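Local coordinates for malonyl CoA-acyl carrier protein transacylase (Staphylococcus aureus, PDB 3IM9), which catalyses the transfer of the malonyl group from malonyl-CoA to holo-acyl carrier protein, a step of fatty acid biosynthesis, at residues F263-I271 with L287-V298. Sequence-based numbering, arbitrary orientation.
Sequences FINSTEWLI and LSGLIKKINRDV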
loop_
_atom_site.group_PDB
_atom_site.type_symbol
_atom_site.label_atom_id
_atom_site.label_comp_id
_atom_site.label_asym_id
_atom_site.label_seq_id
_atom_site.Cartn_x
_atom_site.Cartn_y
_atom_site.Cartn_z
ATOM N N PHE A 263 -8.317 4.288 -1.956
ATOM C CA PHE A 263 -7.290 5.327 -2.108
ATOM C C PHE A 263 -7.825 6.666 -2.547
ATOM O O PHE A 263 -7.340 7.682 -2.013
ATOM C CB PHE A 263 -6.169 4.819 -3.055
ATOM C CG PHE A 263 -4.940 5.730 -3.017
ATOM C CD1 PHE A 263 -4.770 6.657 -4.026
ATOM C CD2 PHE A 263 -4.071 5.642 -1.957
ATOM C CE1 PHE A 263 -3.673 7.566 -3.980
ATOM C CE2 PHE A 263 -2.906 6.483 -1.888
ATOM C CZ PHE A 263 -2.717 7.458 -2.918
ATOM N N ILE A 264 -8.794 6.676 -3.462
ATOM C CA ILE A 264 -9.372 7.983 -3.878
ATOM C C ILE A 264 -10.013 8.651 -2.640
ATOM O O ILE A 264 -9.699 9.832 -2.382
ATOM C CB ILE A 264 -10.411 7.801 -4.994
ATOM C CG1 ILE A 264 -9.673 7.322 -6.264
ATOM C CG2 ILE A 264 -11.116 9.132 -5.333
ATOM C CD1 ILE A 264 -10.709 6.946 -7.350
ATOM N N ASN A 265 -10.857 7.930 -1.873
ATOM C CA ASN A 265 -11.587 8.637 -0.806
ATOM C C ASN A 265 -10.629 9.063 0.279
ATOM O O ASN A 265 -10.869 10.079 0.951
ATOM C CB ASN A 265 -12.661 7.741 -0.251
ATOM C CG ASN A 265 -13.847 7.564 -1.172
ATOM O OD1 ASN A 265 -14.621 6.618 -0.966
ATOM N ND2 ASN A 265 -13.971 8.376 -2.165
ATOM N N SER A 266 -9.576 8.266 0.517
ATOM C CA SER A 266 -8.565 8.638 1.538
ATOM C C SER A 266 -7.809 9.892 1.084
ATOM O O SER A 266 -7.525 10.779 1.971
ATOM C CB SER A 266 -7.563 7.523 1.688
ATOM O OG SER A 266 -8.150 6.340 2.194
ATOM N N THR A 267 -7.408 9.998 -0.194
ATOM C CA THR A 267 -6.770 11.177 -0.700
ATOM C C THR A 267 -7.702 12.394 -0.526
ATOM O O THR A 267 -7.240 13.488 -0.041
ATOM C CB THR A 267 -6.378 11.023 -2.179
ATOM O OG1 THR A 267 -5.432 9.934 -2.266
ATOM C CG2 THR A 267 -5.644 12.274 -2.694
ATOM N N GLU A 268 -8.959 12.203 -0.885
ATOM C CA GLU A 268 -9.954 13.322 -0.817
ATOM C C GLU A 268 -10.157 13.749 0.638
ATOM O O GLU A 268 -10.222 14.979 0.926
ATOM C CB GLU A 268 -11.230 12.904 -1.473
ATOM C CG GLU A 268 -10.981 12.829 -3.008
ATOM C CD GLU A 268 -12.218 12.488 -3.811
ATOM O OE1 GLU A 268 -13.103 11.835 -3.222
ATOM O OE2 GLU A 268 -12.158 12.820 -5.046
ATOM N N TRP A 269 -10.158 12.818 1.577
ATOM C CA TRP A 269 -10.401 13.138 2.991
ATOM C C TRP A 269 -9.244 13.966 3.467
ATOM O O TRP A 269 -9.427 14.953 4.195
ATOM C CB TRP A 269 -10.531 11.870 3.781
ATOM C CG TRP A 269 -10.909 12.120 5.226
ATOM C CD1 TRP A 269 -12.205 12.141 5.752
ATOM C CD2 TRP A 269 -10.021 12.285 6.344
ATOM N NE1 TRP A 269 -12.156 12.308 7.128
ATOM C CE2 TRP A 269 -10.836 12.424 7.521
ATOM C CE3 TRP A 269 -8.596 12.391 6.464
ATOM C CZ2 TRP A 269 -10.264 12.618 8.801
ATOM C CZ3 TRP A 269 -8.033 12.555 7.725
ATOM C CH2 TRP A 269 -8.877 12.675 8.874
ATOM N N LEU A 270 -8.030 13.655 3.008
ATOM C CA LEU A 270 -6.896 14.358 3.494
ATOM C C LEU A 270 -6.884 15.730 2.933
ATOM O O LEU A 270 -6.614 16.707 3.699
ATOM C CB LEU A 270 -5.591 13.610 3.015
ATOM C CG LEU A 270 -5.327 12.482 3.994
ATOM C CD1 LEU A 270 -4.198 11.554 3.390
ATOM C CD2 LEU A 270 -4.881 12.940 5.368
ATOM N N ILE A 271 -7.246 15.877 1.672
ATOM C CA ILE A 271 -7.289 17.234 1.054
ATOM C C ILE A 271 -8.406 18.075 1.752
ATOM O O ILE A 271 -8.162 19.278 2.056
ATOM C CB ILE A 271 -7.534 17.105 -0.425
ATOM C CG1 ILE A 271 -6.295 16.399 -1.068
ATOM C CG2 ILE A 271 -7.757 18.508 -1.058
ATOM C CD1 ILE A 271 -6.482 16.094 -2.544
ATOM N N LEU A 287 2.237 6.499 -6.173
ATOM C CA LEU A 287 1.072 7.168 -5.467
ATOM C C LEU A 287 1.017 8.657 -5.912
ATOM O O LEU A 287 -0.085 9.217 -5.983
ATOM C CB LEU A 287 1.166 7.057 -3.945
ATOM C CG LEU A 287 1.200 5.607 -3.372
ATOM C CD1 LEU A 287 1.173 5.745 -1.811
ATOM C CD2 LEU A 287 0.059 4.784 -3.913
ATOM N N SER A 288 2.178 9.252 -6.176
ATOM C CA SER A 288 2.196 10.638 -6.627
ATOM C C SER A 288 1.444 10.730 -7.921
ATOM O O SER A 288 0.628 11.657 -8.133
ATOM C CB SER A 288 3.649 11.162 -6.779
ATOM O OG SER A 288 4.401 11.085 -5.566
ATOM N N GLY A 289 1.592 9.697 -8.788
ATOM C CA GLY A 289 0.831 9.700 -10.064
ATOM C C GLY A 289 -0.650 9.587 -9.856
ATOM O O GLY A 289 -1.411 10.182 -10.587
ATOM N N LEU A 290 -1.073 8.772 -8.891
ATOM C CA LEU A 290 -2.484 8.590 -8.642
ATOM C C LEU A 290 -3.008 9.909 -8.065
ATOM O O LEU A 290 -4.115 10.300 -8.412
ATOM C CB LEU A 290 -2.732 7.474 -7.605
ATOM C CG LEU A 290 -2.251 6.069 -8.106
ATOM C CD1 LEU A 290 -2.583 5.072 -6.964
ATOM C CD2 LEU A 290 -2.980 5.624 -9.402
ATOM N N ILE A 291 -2.290 10.512 -7.121
ATOM C CA ILE A 291 -2.829 11.765 -6.517
ATOM C C ILE A 291 -2.947 12.867 -7.557
ATOM O O ILE A 291 -3.938 13.609 -7.516
ATOM C CB ILE A 291 -2.028 12.170 -5.325
ATOM C CG1 ILE A 291 -2.231 11.113 -4.238
ATOM C CG2 ILE A 291 -2.496 13.555 -4.791
ATOM C CD1 ILE A 291 -1.336 11.283 -3.004
ATOM N N LYS A 292 -1.986 12.951 -8.478
ATOM C CA LYS A 292 -2.059 13.950 -9.542
ATOM C C LYS A 292 -3.352 13.815 -10.339
ATOM O O LYS A 292 -3.920 14.840 -10.751
ATOM C CB LYS A 292 -0.816 13.819 -10.450
ATOM C CG LYS A 292 -0.783 14.817 -11.661
ATOM C CD LYS A 292 -0.868 16.269 -11.285
ATOM C CE LYS A 292 0.413 16.727 -10.508
ATOM N NZ LYS A 292 0.269 18.152 -10.070
ATOM N N LYS A 293 -3.850 12.615 -10.557
ATOM C CA LYS A 293 -5.096 12.397 -11.292
ATOM C C LYS A 293 -6.305 12.686 -10.451
ATOM O O LYS A 293 -7.380 12.899 -10.959
ATOM C CB LYS A 293 -5.158 10.944 -11.840
ATOM C CG LYS A 293 -4.162 10.743 -13.024
ATOM C CD LYS A 293 -3.891 9.236 -13.443
ATOM C CE LYS A 293 -2.479 8.981 -14.132
ATOM N NZ LYS A 293 -1.845 7.616 -13.875
ATOM N N ILE A 294 -6.140 12.625 -9.143
ATOM C CA ILE A 294 -7.233 12.933 -8.179
ATOM C C ILE A 294 -7.363 14.455 -7.996
ATOM O O ILE A 294 -8.487 14.988 -7.933
ATOM C CB ILE A 294 -7.010 12.243 -6.807
ATOM C CG1 ILE A 294 -7.164 10.707 -7.013
ATOM C CG2 ILE A 294 -8.064 12.738 -5.707
ATOM C CD1 ILE A 294 -6.530 9.861 -5.893
ATOM N N ASN A 295 -6.232 15.124 -7.772
ATOM C CA ASN A 295 -6.246 16.582 -7.551
ATOM C C ASN A 295 -4.974 17.174 -8.114
ATOM O O ASN A 295 -3.856 16.867 -7.667
ATOM C CB ASN A 295 -6.400 16.900 -6.052
ATOM C CG ASN A 295 -6.509 18.380 -5.814
ATOM O OD1 ASN A 295 -5.605 19.148 -6.238
ATOM N ND2 ASN A 295 -7.544 18.772 -5.057
ATOM N N ARG A 296 -5.115 18.014 -9.131
ATOM C CA ARG A 296 -3.939 18.536 -9.811
ATOM C C ARG A 296 -3.304 19.748 -9.167
ATOM O O ARG A 296 -2.279 20.191 -9.663
ATOM C CB ARG A 296 -4.233 18.841 -11.305
ATOM C CG ARG A 296 -5.329 19.855 -11.492
ATOM C CD ARG A 296 -5.464 20.360 -12.959
ATOM N NE ARG A 296 -6.059 19.368 -13.883
ATOM C CZ ARG A 296 -6.694 19.669 -15.022
ATOM N NH1 ARG A 296 -6.854 20.933 -15.394
ATOM N NH2 ARG A 296 -7.175 18.707 -15.800
ATOM N N ASP A 297 -3.843 20.226 -8.051
ATOM C CA ASP A 297 -3.366 21.434 -7.417
ATOM C C ASP A 297 -2.495 21.183 -6.206
ATOM O O ASP A 297 -1.812 22.095 -5.756
ATOM C CB ASP A 297 -4.527 22.308 -6.923
ATOM C CG ASP A 297 -5.382 22.874 -8.054
ATOM O OD1 ASP A 297 -4.837 23.112 -9.150
ATOM O OD2 ASP A 297 -6.586 23.070 -7.815
ATOM N N VAL A 298 -2.570 20.011 -5.584
ATOM C CA VAL A 298 -1.744 19.785 -4.422
ATOM C C VAL A 298 -0.251 19.540 -4.789
ATOM O O VAL A 298 0.083 19.046 -5.860
ATOM C CB VAL A 298 -2.249 18.584 -3.554
ATOM C CG1 VAL A 298 -3.660 18.906 -2.998
ATOM C CG2 VAL A 298 -2.222 17.193 -4.319
HETATM O O HOH W 1 -10.600 15.294 -6.077
#
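The Phe263 ring packs obliquely among Leu287, Leu290, Ile291 and Ile294. Thr267 OG1 sits over one face of the ring, 3.4 Å from its plane and nearer the margin than the centre. This is knobs-into-holes packing in the acyltransferase domain: segments 263-271 and 287-294 of two helices cross at -70°. The helices flank strand 275-281 in sequence, and Ile271, Ile291 and Val298 all touch its Phe278. The Phe263 side chain is about 9 Å from that of Ser97, the probable active-site serine. Phe263 CG stands anti to the backbone N (chi1 -168°), sending the ring to the second helix. Phe263 CE1 lies 3.7 Å from Leu290 CB and packs on Ile291 CG1. In return, Ile294 is a knob among Phe263, Ile264, Thr267 and Glu268. Ile294 CD1 lies 3.8 Å from Thr267 OG1, and Ile294 CG2 packs on Thr267 CG2 and Glu268 CG. Thr267 OG1 donates to Phe263 O (3.0 Å), and Thr267 N approaches it across the carbonyl plane. A water donates to Glu268 OE2 and Ile294 O. Asn295 CB, just past helix 286-294, lies 3.6 Å from Ile271 CD1. Asn295 OD1 closes an Asx turn, accepting from Asp297 N at 2.7 Å.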